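Local coordinates for DUF4621 domain-containing protein (Parabacteroides distasonis, PDB 4H3W) that is of unknown function but is probably secreted, and folds into two beta-barrel domains, at residues V210-I215 against D296-L301. Residues are numbered along the deposited sequence; the frame is centred on the assembly and turned at random.
Sequences VSVERI and DLNLHL
Ser-211 and Glu-213 pair with Leu-299 and Leu-297 as the hydrogen-bonded sites of an antiparallel beta ladder, in which 210-215 lies on an edge strand of a four-stranded sheet in one of the protein's two beta-barrel domains. At each site N-H and C=O both bond across, the shortest link running from Leu-299 N to Ser-211 O at 2.7 Å. At the non-hydrogen-bonded pairs, the CA of Val-210 and of Val-212 each send a C-H toward a carbonyl of the facing strand, Leu-299 O and Leu-297 O.

The face with Ser-211, Glu-213, Leu-297 and Leu-299 is largely buried. In one of the two conformers of Ile-215, its CD1 reaches Leu-297 CD1 at 3.7 Å, and Phe-318 of strand 317-319 packs on both leucines. Ser-211 OG, in one of its two conformers, bonds to the carbonyl of Val-32.

The other face is more polar. Val-210 and His-300 run alongside each other, Val-210 CG2 being 3.6 Å from His-300 ND1 while CG1 sits over one ring face, nearer its margin than its centre. Val-212 keeps CG2 beside its backbone N, which sets this methyl 3.3 Å from Asn-298 OD1. Glu-250 OE1, on strand 246-254, accepts bonds from both Asn-298 ND2 and His-300 NE2.

On the same face as the two valines, Arg-214 grips Asp-296 side-on in a salt bridge. Bends at chi2 and chi3 (57° and 61°) turn the Arg-214 chain toward Asp-296, so that the edge of the guanidinium faces the carboxylate, and NH1 is held by Glu-216 and Asn-258. An alanine here would remove the guanidinium and would probably leave the Asp-296 carboxylate without its cationic mate. Arg-214 NE meets Asp-296 OD1 at 2.8 Å, and Arg-214 NH2 meets Asp-296 OD2 at 3.2 Å. Both oxygens lie near the guanidinium plane, yet the nitrogens approach from above the carboxylate, whose plane is turned 41° from the guanidinium.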
loop_
_atom_site.group_PDB
_atom_site.type_symbol
_atom_site.label_atom_id
_atom_site.label_comp_id
_atom_site.label_asym_id
_atom_site.label_seq_id
_atom_site.Cartn_x
_atom_site.Cartn_y
_atom_site.Cartn_z
ATOM N N VAL A 210 -3.390 -8.404 0.648
ATOM C CA VAL A 210 -3.519 -9.476 1.602
ATOM C C VAL A 210 -2.251 -9.571 2.449
ATOM O O VAL A 210 -1.123 -9.583 1.929
ATOM C CB VAL A 210 -3.758 -10.838 0.930
ATOM C CG1 VAL A 210 -3.920 -11.924 1.998
ATOM C CG2 VAL A 210 -4.976 -10.805 0.018
ATOM N N SER A 211 -2.458 -9.652 3.750
ATOM C CA SER A 211 -1.386 -9.851 4.697
ATOM C C SER A 211 -1.730 -11.061 5.582
ATOM O O SER A 211 -2.871 -11.233 5.988
ATOM C CB SER A 211 -1.184 -8.552 5.464
ATOM O OG SER A 211 -0.126 -8.625 6.384
ATOM N N VAL A 212 -0.746 -11.917 5.845
ATOM C CA VAL A 212 -0.944 -13.135 6.634
ATOM C C VAL A 212 -0.296 -12.986 7.999
ATOM O O VAL A 212 0.881 -12.645 8.087
ATOM C CB VAL A 212 -0.336 -14.362 5.961
ATOM C CG1 VAL A 212 -0.612 -15.596 6.808
ATOM C CG2 VAL A 212 -0.887 -14.540 4.556
ATOM N N GLU A 213 -1.055 -13.217 9.064
ATOM C CA GLU A 213 -0.513 -13.173 10.423
ATOM C C GLU A 213 -0.591 -14.569 11.066
ATOM O O GLU A 213 -1.600 -15.273 10.965
ATOM C CB GLU A 213 -1.209 -12.119 11.285
ATOM C CG GLU A 213 -1.043 -12.285 12.820
ATOM C CD GLU A 213 0.409 -12.262 13.379
ATOM O OE1 GLU A 213 1.415 -12.103 12.617
ATOM O OE2 GLU A 213 0.535 -12.382 14.631
ATOM N N ARG A 214 0.525 -14.963 11.666
ATOM C CA ARG A 214 0.734 -16.293 12.221
ATOM C C ARG A 214 0.565 -16.267 13.726
ATOM O O ARG A 214 1.177 -15.463 14.407
ATOM C CB ARG A 214 2.147 -16.787 11.845
ATOM C CG ARG A 214 2.664 -17.980 12.633
ATOM C CD ARG A 214 1.761 -19.199 12.540
ATOM N NE ARG A 214 1.610 -19.693 11.176
ATOM C CZ ARG A 214 2.243 -20.738 10.663
ATOM N NH1 ARG A 214 3.135 -21.431 11.373
ATOM N NH2 ARG A 214 1.964 -21.113 9.424
ATOM N N ILE A 215 -0.310 -17.127 14.236
ATOM C CA ILE A 215 -0.367 -17.418 15.661
ATOM C C ILE A 215 0.203 -18.823 15.806
ATOM O O ILE A 215 -0.416 -19.812 15.405
ATOM C CB ILE A 215 -1.792 -17.307 16.234
ATOM C CG1 ILE A 215 -2.351 -15.898 16.000
ATOM C CG2 ILE A 215 -1.802 -17.637 17.725
ATOM C CD1 ILE A 215 -2.909 -15.685 14.610
ATOM N N ASP A 296 -3.090 -19.470 10.750
ATOM C CA ASP A 296 -2.846 -18.338 9.857
ATOM C C ASP A 296 -4.137 -17.535 9.658
ATOM O O ASP A 296 -5.158 -18.102 9.261
ATOM C CB ASP A 296 -2.338 -18.802 8.500
ATOM C CG ASP A 296 -0.839 -19.059 8.487
ATOM O OD1 ASP A 296 -0.100 -18.451 9.280
ATOM O OD2 ASP A 296 -0.409 -19.834 7.645
ATOM N N LEU A 297 -4.080 -16.241 9.962
ATOM C CA LEU A 297 -5.155 -15.280 9.668
ATOM C C LEU A 297 -4.792 -14.580 8.381
ATOM O O LEU A 297 -3.792 -13.849 8.327
ATOM C CB LEU A 297 -5.305 -14.282 10.787
ATOM C CG LEU A 297 -5.629 -14.815 12.184
ATOM C CD1 LEU A 297 -5.735 -13.710 13.212
ATOM C CD2 LEU A 297 -6.929 -15.617 12.108
ATOM N N ASN A 298 -5.499 -14.902 7.309
ATOM C CA ASN A 298 -5.354 -14.160 6.056
ATOM C C ASN A 298 -6.194 -12.895 6.100
ATOM O O ASN A 298 -7.436 -12.947 6.127
ATOM C CB ASN A 298 -5.753 -14.981 4.851
ATOM C CG ASN A 298 -4.870 -16.197 4.632
ATOM O OD1 ASN A 298 -3.709 -16.244 5.032
ATOM N ND2 ASN A 298 -5.418 -17.171 3.970
ATOM N N LEU A 299 -5.521 -11.767 6.159
ATOM C CA LEU A 299 -6.192 -10.492 6.324
ATOM C C LEU A 299 -6.346 -9.843 4.963
ATOM O O LEU A 299 -5.378 -9.326 4.401
ATOM C CB LEU A 299 -5.408 -9.601 7.268
ATOM C CG LEU A 299 -4.943 -10.170 8.606
ATOM C CD1 LEU A 299 -4.120 -9.131 9.359
ATOM C CD2 LEU A 299 -6.119 -10.624 9.439
ATOM N N HIS A 300 -7.554 -9.893 4.425
ATOM C CA HIS A 300 -7.895 -9.244 3.157
ATOM C C HIS A 300 -8.210 -7.760 3.435
ATOM O O HIS A 300 -9.258 -7.420 4.022
ATOM C CB HIS A 300 -9.027 -10.039 2.476
ATOM C CG HIS A 300 -8.679 -11.489 2.252
ATOM N ND1 HIS A 300 -8.190 -11.969 1.051
ATOM C CD2 HIS A 300 -8.717 -12.562 3.091
ATOM C CE1 HIS A 300 -7.976 -13.269 1.147
ATOM N NE2 HIS A 300 -8.272 -13.652 2.378
ATOM N N LEU A 301 -7.248 -6.889 3.127
ATOM C CA LEU A 301 -7.305 -5.462 3.477
ATOM C C LEU A 301 -7.919 -4.662 2.368
ATOM O O LEU A 301 -7.618 -4.872 1.192
ATOM C CB LEU A 301 -5.893 -4.915 3.761
ATOM C CG LEU A 301 -5.001 -5.740 4.657
ATOM C CD1 LEU A 301 -3.612 -5.130 4.683
ATOM C CD2 LEU A 301 -5.578 -5.832 6.050
#